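PDB 4IO2: glutamate receptor 1, which binds glutamate through the ligand-binding domain described here and, as expected from its family, probably opens an ion channel in the membrane in response. Local coordinates for residues A[60-63]-A[64-67]; A[158-161]-A[162-166]; A[87-90]-A[91-94]; A[184-187]-A[188-192]. One frame throughout, in Å; residues are numbered along the deposited sequence. Where two conformers were deposited one is given.

Interaction 1 (A[60-63]-A[64-67]). With GLU (glutamic acid), chain E.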
# COMPACT_ATOMS: atom_id res chain seq x y z
N LEU A 60 -8.09 -25.06 0.37
CA LEU A 60 -6.79 -24.97 1.03
C LEU A 60 -5.71 -25.61 0.15
O LEU A 60 -5.84 -26.77 -0.30
CB LEU A 60 -6.86 -25.69 2.36
CG LEU A 60 -5.60 -25.77 3.23
CD1 LEU A 60 -5.17 -24.37 3.67
CD2 LEU A 60 -5.85 -26.70 4.43
N ALA A 61 -4.64 -24.85 -0.08
CA ALA A 61 -3.51 -25.39 -0.83
C ALA A 61 -2.92 -26.57 -0.06
O ALA A 61 -2.90 -26.58 1.17
CB ALA A 61 -2.46 -24.33 -1.06
N PRO A 62 -2.43 -27.56 -0.79
CA PRO A 62 -1.76 -28.70 -0.16
C PRO A 62 -0.64 -28.26 0.77
O PRO A 62 0.00 -27.27 0.53
CB PRO A 62 -1.18 -29.46 -1.36
CG PRO A 62 -2.06 -29.12 -2.48
CD PRO A 62 -2.50 -27.70 -2.26
N PRO A 63 -0.37 -29.06 1.81
CA PRO A 63 0.51 -28.67 2.92
C PRO A 63 1.87 -28.09 2.49
O PRO A 63 2.36 -27.10 3.05
CB PRO A 63 0.74 -29.99 3.68
CG PRO A 63 -0.29 -30.94 3.18
CD PRO A 63 -0.78 -30.47 1.86
N ASN A 64 2.48 -28.68 1.48
CA ASN A 64 3.83 -28.24 1.16
C ASN A 64 3.94 -27.07 0.19
O ASN A 64 5.04 -26.62 -0.15
CB ASN A 64 4.62 -29.44 0.68
CG ASN A 64 4.81 -30.49 1.78
OD1 ASN A 64 4.88 -30.15 2.98
ND2 ASN A 64 4.86 -31.77 1.39
N THR A 65 2.80 -26.52 -0.20
CA THR A 65 2.76 -25.44 -1.20
C THR A 65 3.50 -24.21 -0.72
O THR A 65 3.27 -23.72 0.38
CB THR A 65 1.30 -25.06 -1.51
OG1 THR A 65 0.59 -26.25 -1.87
CG2 THR A 65 1.24 -24.05 -2.64
N SER A 66 4.38 -23.69 -1.58
CA SER A 66 5.09 -22.46 -1.29
C SER A 66 4.23 -21.28 -1.75
O SER A 66 3.24 -21.47 -2.49
CB SER A 66 6.45 -22.44 -2.00
OG SER A 66 6.27 -22.30 -3.39
N TYR A 67 4.61 -20.06 -1.37
CA TYR A 67 3.86 -18.88 -1.80
C TYR A 67 4.00 -18.72 -3.32
O TYR A 67 2.97 -18.51 -4.01
CB TYR A 67 4.31 -17.65 -0.98
CG TYR A 67 3.61 -17.65 0.35
CD1 TYR A 67 4.05 -18.45 1.39
CD2 TYR A 67 2.47 -16.91 0.54
CE1 TYR A 67 3.37 -18.49 2.62
CE2 TYR A 67 1.74 -16.95 1.73
CZ TYR A 67 2.22 -17.75 2.77
OH TYR A 67 1.56 -17.82 3.99
N GLU E . 4.23 -12.98 2.14
CA GLU E . 5.31 -13.90 1.76
C GLU E . 5.24 -14.21 0.27
O GLU E . 4.20 -13.90 -0.37
CB GLU E . 5.27 -15.21 2.54
CG GLU E . 5.33 -15.09 4.07
CD GLU E . 6.67 -14.64 4.64
OE1 GLU E . 7.63 -14.53 3.88
OE2 GLU E . 6.77 -14.46 5.89
OXT GLU E . 6.23 -14.75 -0.28
O HOH W 1 1.29 -24.43 2.34
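Thr65 folds back on Pro62, and the two side chains lie at an oblique angle, with the hydroxyl of the threonine facing the pyrrolidine ring. Its OG1 donates to the carbonyl of Pro62, with Thr65 OG1 2.7 Å from Pro62 O, while the same hydroxyl lies 3.4 Å from CD of the Pro62 ring. The backbone uses that acceptor too: Thr65 N stands 3.0 Å from Pro62 O, the closing bond of a type I beta turn running from Pro62 to Thr65. Both donors come from the same face of the carbonyl plane, so one oxygen is gripped twice by one residue. A chi1 of -53° sets OG1 beside the threonine's own backbone N and opposite its carbonyl carbon, which brings the hydroxyl to the oxygen that the turn already presents to Thr65 N. The methyl of Ala61 packs against this group, its CB 3.7 Å from Thr65 OG1. A water donates to both Pro63 O and Thr65 O, bridging the two carbonyls. Two residues on, the Tyr67 ring receives CB of the bound glutamate over the centre of one face, 3.5 Å above its plane. The turn thus links strand 55-60 to helix 67-75: Ala61 bonds through its backbone to Val14, Ala61 and Pro62 rest on Tyr79, and Ser66 caps the helix through Gly69 N, bringing Tyr67 to the pocket at the first turn.

Interaction 2 (A[158-161]-A[162-166])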
# COMPACT_ATOMS: atom_id res chain seq x y z
N PRO A 158 18.53 -23.41 3.20
CA PRO A 158 17.15 -23.47 2.62
C PRO A 158 16.12 -24.02 3.62
O PRO A 158 16.40 -24.98 4.33
CB PRO A 158 17.32 -24.41 1.44
CG PRO A 158 18.52 -25.35 1.91
CD PRO A 158 19.45 -24.44 2.66
N LEU A 159 14.95 -23.41 3.68
CA LEU A 159 13.87 -23.86 4.59
C LEU A 159 12.61 -24.16 3.77
O LEU A 159 12.25 -23.39 2.87
CB LEU A 159 13.56 -22.81 5.63
CG LEU A 159 14.75 -22.36 6.50
CD1 LEU A 159 14.43 -20.98 7.15
CD2 LEU A 159 15.12 -23.45 7.49
N LYS A 160 11.95 -25.26 4.11
CA LYS A 160 10.76 -25.70 3.39
C LYS A 160 9.44 -25.20 3.98
O LYS A 160 8.38 -25.35 3.37
CB LYS A 160 10.72 -27.22 3.35
CG LYS A 160 11.89 -27.84 2.63
CD LYS A 160 11.80 -29.37 2.58
CE LYS A 160 12.93 -29.96 1.73
NZ LYS A 160 12.81 -31.42 1.53
N SER A 161 9.49 -24.61 5.16
CA SER A 161 8.26 -24.26 5.89
C SER A 161 8.55 -23.37 7.07
O SER A 161 9.71 -23.23 7.45
CB SER A 161 7.60 -25.51 6.44
OG SER A 161 8.43 -26.08 7.44
N ARG A 162 7.52 -22.71 7.60
CA ARG A 162 7.67 -21.99 8.85
C ARG A 162 8.17 -22.90 9.98
O ARG A 162 9.05 -22.53 10.75
CB ARG A 162 6.37 -21.30 9.23
CG ARG A 162 6.04 -20.15 8.30
CD ARG A 162 4.81 -19.40 8.79
NE ARG A 162 4.43 -18.33 7.87
CZ ARG A 162 3.62 -18.44 6.82
NH1 ARG A 162 3.00 -19.57 6.52
NH2 ARG A 162 3.43 -17.38 6.07
N GLN A 163 7.60 -24.09 10.06
CA GLN A 163 8.02 -25.01 11.10
C GLN A 163 9.52 -25.30 11.03
O GLN A 163 10.18 -25.32 12.07
CB GLN A 163 7.22 -26.30 11.07
CG GLN A 163 7.41 -27.15 12.31
CD GLN A 163 6.82 -26.51 13.55
OE1 GLN A 163 5.64 -26.15 13.58
NE2 GLN A 163 7.64 -26.33 14.57
N GLU A 164 10.08 -25.50 9.84
CA GLU A 164 11.51 -25.73 9.73
C GLU A 164 12.28 -24.46 10.16
O GLU A 164 13.36 -24.57 10.76
CB GLU A 164 11.91 -26.19 8.30
CG GLU A 164 13.05 -27.19 8.30
CD GLU A 164 13.67 -27.48 6.94
OE1 GLU A 164 13.08 -27.12 5.91
OE2 GLU A 164 14.76 -28.11 6.92
N MET A 165 11.75 -23.28 9.83
CA MET A 165 12.39 -22.04 10.27
C MET A 165 12.47 -22.04 11.80
O MET A 165 13.52 -21.80 12.37
CB MET A 165 11.66 -20.83 9.70
CG MET A 165 12.23 -19.49 10.01
SD MET A 165 11.31 -18.21 9.17
CE MET A 165 9.67 -18.33 9.92
N TYR A 166 11.33 -22.23 12.48
CA TYR A 166 11.31 -22.15 13.95
C TYR A 166 12.26 -23.19 14.55
O TYR A 166 13.09 -22.89 15.42
CB TYR A 166 9.89 -22.35 14.51
CG TYR A 166 8.82 -21.46 13.92
CD1 TYR A 166 9.04 -20.11 13.69
CD2 TYR A 166 7.59 -21.99 13.55
CE1 TYR A 166 8.05 -19.31 13.16
CE2 TYR A 166 6.59 -21.19 13.02
CZ TYR A 166 6.83 -19.86 12.81
OH TYR A 166 5.84 -19.08 12.25
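Strand 158-159 gives way at Lys160 and Ser161 to helix 162-170, and the first helical bond across the junction runs from Met165 N to Ser161 O at 3.1 Å. Ser161 itself is extended and stands at the N-cap position. Its side chain takes up the cap: Ser161 OG accepts from Glu164 N at 3.0 Å, with an N-H...O angle of 163°. The rotation that permits this (chi1 67°) places OG between the serine's own backbone N and carbonyl carbon, turned in over the start of the helix. Glu164 reaches back in the other direction. Its chain runs extended beyond CG, and OE1 receives Lys160 N at 2.8 Å, the donor lying almost in line with the carboxylate C-O bond. On the inner side Leu159 and Met165 cross at about a right angle, with Leu159 CD1 3.8 Å from Met165 CB; both also touch Ser177 of strand 177-180 and Arg136. Arg162 leaves the junction for the glutamate pocket, where its NH2 bonds to Tyr67 OH. Ser161 and Glu164 thus each accept one amide, Ser161 OG that of Glu164 and Glu164 OE1 that of Lys160, the residue before the cap. A carboxylate near this N-terminus should also interact favourably with the helix dipole, which would tend to keep Glu164 ionised.

Interaction 3 (A[87-90]-A[91-94]). With GLU (glutamic acid), chain E.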
# COMPACT_ATOMS: atom_id res chain seq x y z
N THR A 87 2.64 -11.56 -0.87
CA THR A 87 3.31 -10.34 -1.25
C THR A 87 3.24 -10.05 -2.74
O THR A 87 3.50 -10.92 -3.58
CB THR A 87 4.76 -10.36 -0.78
OG1 THR A 87 4.79 -10.63 0.63
CG2 THR A 87 5.49 -9.03 -1.04
N VAL A 88 2.92 -8.81 -3.09
CA VAL A 88 2.92 -8.34 -4.49
C VAL A 88 4.36 -8.09 -4.88
O VAL A 88 5.06 -7.27 -4.26
CB VAL A 88 2.08 -7.08 -4.61
CG1 VAL A 88 2.05 -6.63 -6.06
CG2 VAL A 88 0.65 -7.33 -4.07
N THR A 89 4.86 -8.81 -5.86
CA THR A 89 6.24 -8.64 -6.33
C THR A 89 6.27 -8.48 -7.84
O THR A 89 5.38 -8.89 -8.54
CB THR A 89 7.17 -9.83 -5.99
OG1 THR A 89 6.80 -10.94 -6.80
CG2 THR A 89 7.10 -10.23 -4.49
N SER A 90 7.33 -7.87 -8.32
CA SER A 90 7.53 -7.65 -9.76
C SER A 90 7.54 -8.97 -10.51
O SER A 90 6.92 -9.10 -11.56
CB SER A 90 8.85 -6.87 -10.02
OG SER A 90 10.01 -7.56 -9.53
N ALA A 91 8.26 -9.95 -10.00
CA ALA A 91 8.33 -11.24 -10.68
C ALA A 91 6.96 -11.89 -10.73
O ALA A 91 6.59 -12.50 -11.75
CB ALA A 91 9.33 -12.22 -10.00
N ARG A 92 6.19 -11.83 -9.66
CA ARG A 92 4.85 -12.44 -9.69
C ARG A 92 3.90 -11.70 -10.64
O ARG A 92 3.08 -12.32 -11.30
CB ARG A 92 4.26 -12.53 -8.27
CG ARG A 92 4.97 -13.56 -7.41
CD ARG A 92 4.66 -13.40 -5.93
NE ARG A 92 5.38 -14.36 -5.12
CZ ARG A 92 5.32 -14.42 -3.79
NH1 ARG A 92 4.55 -13.57 -3.14
NH2 ARG A 92 6.01 -15.36 -3.15
N ARG A 93 4.03 -10.39 -10.70
CA ARG A 93 3.17 -9.57 -11.56
C ARG A 93 3.36 -9.86 -13.05
O ARG A 93 2.48 -9.57 -13.83
CB ARG A 93 3.42 -8.08 -11.23
CG ARG A 93 2.54 -7.11 -12.01
CD ARG A 93 1.07 -7.20 -11.63
NE ARG A 93 0.20 -6.37 -12.43
CZ ARG A 93 -0.33 -6.75 -13.59
NH1 ARG A 93 -0.07 -7.96 -14.09
NH2 ARG A 93 -1.12 -5.92 -14.26
N GLU A 94 4.49 -10.47 -13.40
CA GLU A 94 4.67 -10.90 -14.79
C GLU A 94 3.68 -11.99 -15.18
O GLU A 94 3.35 -12.12 -16.35
CB GLU A 94 6.08 -11.46 -15.00
CG GLU A 94 7.14 -10.42 -14.92
CD GLU A 94 7.29 -9.57 -16.20
OE1 GLU A 94 6.48 -9.73 -17.16
OE2 GLU A 94 8.24 -8.74 -16.24
N GLU E . 4.23 -12.98 2.14
CA GLU E . 5.31 -13.90 1.76
C GLU E . 5.24 -14.21 0.27
O GLU E . 4.20 -13.90 -0.37
CB GLU E . 5.27 -15.21 2.54
CG GLU E . 5.33 -15.09 4.07
CD GLU E . 6.67 -14.64 4.64
OE1 GLU E . 7.63 -14.53 3.88
OE2 GLU E . 6.77 -14.46 5.89
OXT GLU E . 6.23 -14.75 -0.28
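Arg92 and Thr89 meet at the start of helix 90-93, where the threonine hydroxyl sits beside the root of the arginine side chain. Thr89 OG1 accepts from Arg92 N at 3.1 Å, and the aliphatic part of the arginine runs past the same oxygen, with Arg92 CG 3.3 Å from Thr89 OG1. With chi1 at 71° the hydroxyl turns back over the first helical turn, where it serves as the N-cap. Arg92 stays extended from CG to NE and so carries its guanidinium away from the helix to the bound glutamate. There NH1 divides its donors: Arg92 NH1 lies 2.8 Å from O of the ligand in a nearly straight bond (170°), and 2.9 Å from Thr87 O, which it meets in the carbonyl plane on a lone pair. Arg92 NH2 completes the grip, 2.9 Å from OXT of the ligand. This two-pronged clasp of the alpha-carboxylate by an arginine is the hallmark of glutamate-receptor ligand-binding domains, which share the bilobed fold of periplasmic solute-binding proteins. Thr87 belongs to the same clasp, its N donating to O of the ligand at 2.9 Å while its OG1 accepts from the ligand amino group at 2.8 Å. The bond to Thr87 O and the one from Arg92 NH2 to Thr68 OG1 together restrict rotation of the guanidinium. Ser90, also much involved in the turn, has a hydroxyl that in one of its two conformers bonds to Glu230 of the second subunit, and its carbonyl receives a weak bond from Glu94 N. Arg93 likewise faces that subunit, forming a salt bridge with Asp222 there.

Interaction 4 (A[184-187]-A[188-192])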
# COMPACT_ATOMS: atom_id res chain seq x y z
N ALA A 184 5.04 -12.44 12.03
CA ALA A 184 6.23 -12.57 12.90
C ALA A 184 5.87 -12.07 14.30
O ALA A 184 6.22 -12.70 15.30
CB ALA A 184 7.39 -11.74 12.34
N GLU A 185 5.18 -10.93 14.38
CA GLU A 185 4.75 -10.41 15.68
C GLU A 185 3.78 -11.41 16.32
O GLU A 185 3.86 -11.70 17.51
CB GLU A 185 4.01 -9.09 15.49
CG GLU A 185 4.92 -7.90 15.20
CD GLU A 185 4.15 -6.62 14.84
OE1 GLU A 185 2.88 -6.65 14.69
OE2 GLU A 185 4.80 -5.55 14.73
N TYR A 186 2.81 -11.90 15.56
CA TYR A 186 1.84 -12.81 16.14
C TYR A 186 2.52 -14.03 16.76
O TYR A 186 2.22 -14.42 17.89
CB TYR A 186 0.81 -13.24 15.09
CG TYR A 186 -0.22 -14.19 15.65
CD1 TYR A 186 -1.33 -13.72 16.34
CD2 TYR A 186 -0.08 -15.54 15.48
CE1 TYR A 186 -2.26 -14.62 16.89
CE2 TYR A 186 -0.98 -16.43 16.03
CZ TYR A 186 -2.06 -15.98 16.71
OH TYR A 186 -2.95 -16.92 17.23
N VAL A 187 3.38 -14.68 15.99
CA VAL A 187 3.98 -15.93 16.42
C VAL A 187 4.92 -15.72 17.60
O VAL A 187 4.92 -16.50 18.56
CB VAL A 187 4.66 -16.60 15.22
CG1 VAL A 187 5.59 -17.68 15.67
CG2 VAL A 187 3.56 -17.11 14.23
N THR A 188 5.71 -14.67 17.54
CA THR A 188 6.65 -14.41 18.65
C THR A 188 5.94 -13.87 19.89
O THR A 188 6.47 -14.00 21.00
CB THR A 188 7.82 -13.46 18.24
OG1 THR A 188 7.32 -12.19 17.78
CG2 THR A 188 8.69 -14.11 17.16
N ASN A 189 4.74 -13.30 19.73
CA ASN A 189 3.99 -12.82 20.91
C ASN A 189 3.00 -13.84 21.46
O ASN A 189 2.50 -13.67 22.57
CB ASN A 189 3.24 -11.52 20.61
CG ASN A 189 4.16 -10.34 20.44
OD1 ASN A 189 5.30 -10.36 20.91
ND2 ASN A 189 3.69 -9.31 19.75
N ASN A 190 2.79 -14.95 20.77
CA ASN A 190 1.76 -15.90 21.21
C ASN A 190 2.13 -17.36 21.22
O ASN A 190 1.47 -18.13 21.89
CB ASN A 190 0.53 -15.74 20.30
CG ASN A 190 -0.16 -14.42 20.50
OD1 ASN A 190 -0.89 -14.25 21.49
ND2 ASN A 190 0.07 -13.46 19.60
N ILE A 191 3.14 -17.76 20.46
CA ILE A 191 3.42 -19.20 20.28
C ILE A 191 4.84 -19.55 20.62
O ILE A 191 5.05 -20.48 21.40
CB ILE A 191 3.07 -19.69 18.87
CG1 ILE A 191 1.56 -19.45 18.65
CG2 ILE A 191 3.47 -21.15 18.67
CD1 ILE A 191 1.20 -19.52 17.24
N TYR A 192 5.80 -18.82 20.05
CA TYR A 192 7.22 -19.03 20.30
C TYR A 192 7.81 -17.90 21.12
O TYR A 192 8.42 -16.98 20.57
CB TYR A 192 7.99 -19.20 18.99
CG TYR A 192 7.68 -20.49 18.31
CD1 TYR A 192 8.35 -21.64 18.64
CD2 TYR A 192 6.71 -20.57 17.33
CE1 TYR A 192 8.06 -22.83 18.01
CE2 TYR A 192 6.42 -21.75 16.71
CZ TYR A 192 7.09 -22.87 17.07
OH TYR A 192 6.80 -24.06 16.45
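Asn190 curls back over Tyr186 near the C-terminal end of helix 181-190, and its side chain can be followed outward from the backbone. CB comes first: Asn190 CB is 3.2 Å from Tyr186 O. A chi1 of -69° sets CG beside the asparagine's own backbone N, and there Asn190 CG lies over one face of the Tyr186 ring, 4.2 Å above its plane and offset toward the rim. At the tip ND2 does two things at once. It donates to the carbonyl, with Asn190 ND2 2.9 Å from Tyr186 O, in the carbonyl plane and on a lone pair, and it hangs over the ring, 3.6 Å from Tyr186 CD1. Ring and amide planes are 31° apart. The other ND2 bond goes to Thr244 O and OD1 accepts from Ala246 N, so the whole amide is satisfied. On the far side of the ring from CD1, Tyr186 CE2 meets Ile191 CD1 at 4.0 Å, obliquely. Val187 occupies another side of the helix, side by side with Tyr192; in one of its two conformers Val187 CG1 lies 3.5 Å from Tyr192 CD2, at the ring edge. Next along the helix, Thr188 OG1 donates to Ala184 O at 2.8 Å, sharing that oxygen with Thr188 N, which approaches from the opposite face. Val187 O is likewise doubly engaged, by Ile191 N and Tyr192 N from opposite faces. The side-chain amide gives Tyr186 O a donor and two backbone amides converge on Val187 O, so these carbonyls near the helix end are held, and Asn190 ties the helix to the C-terminal tail.

In the fold
Along the chain the contacts come in the order interaction 1, 3, 2, 4, each a local turn, cap or helix end within one solute-binding-protein domain. Interactions 1 and 3, with centres about 18 Å apart, both touch the bound glutamate, and Tyr67 packs on Arg92. Interaction 2, its centre about 13 Å from that of interaction 1, touches it through Arg162 and Tyr67. Interaction 4 lies about 15 Å from interaction 2 between centres, linked by Tyr192 to Gln163 and Tyr166 of helix 162-170. Interactions 3 and 4 lie on opposite sides of the chain centre, with centres about 27 Å apart. Interactions 1, 2 and 3 thus each contribute pocket residues, while interaction 4 packs against interaction 2.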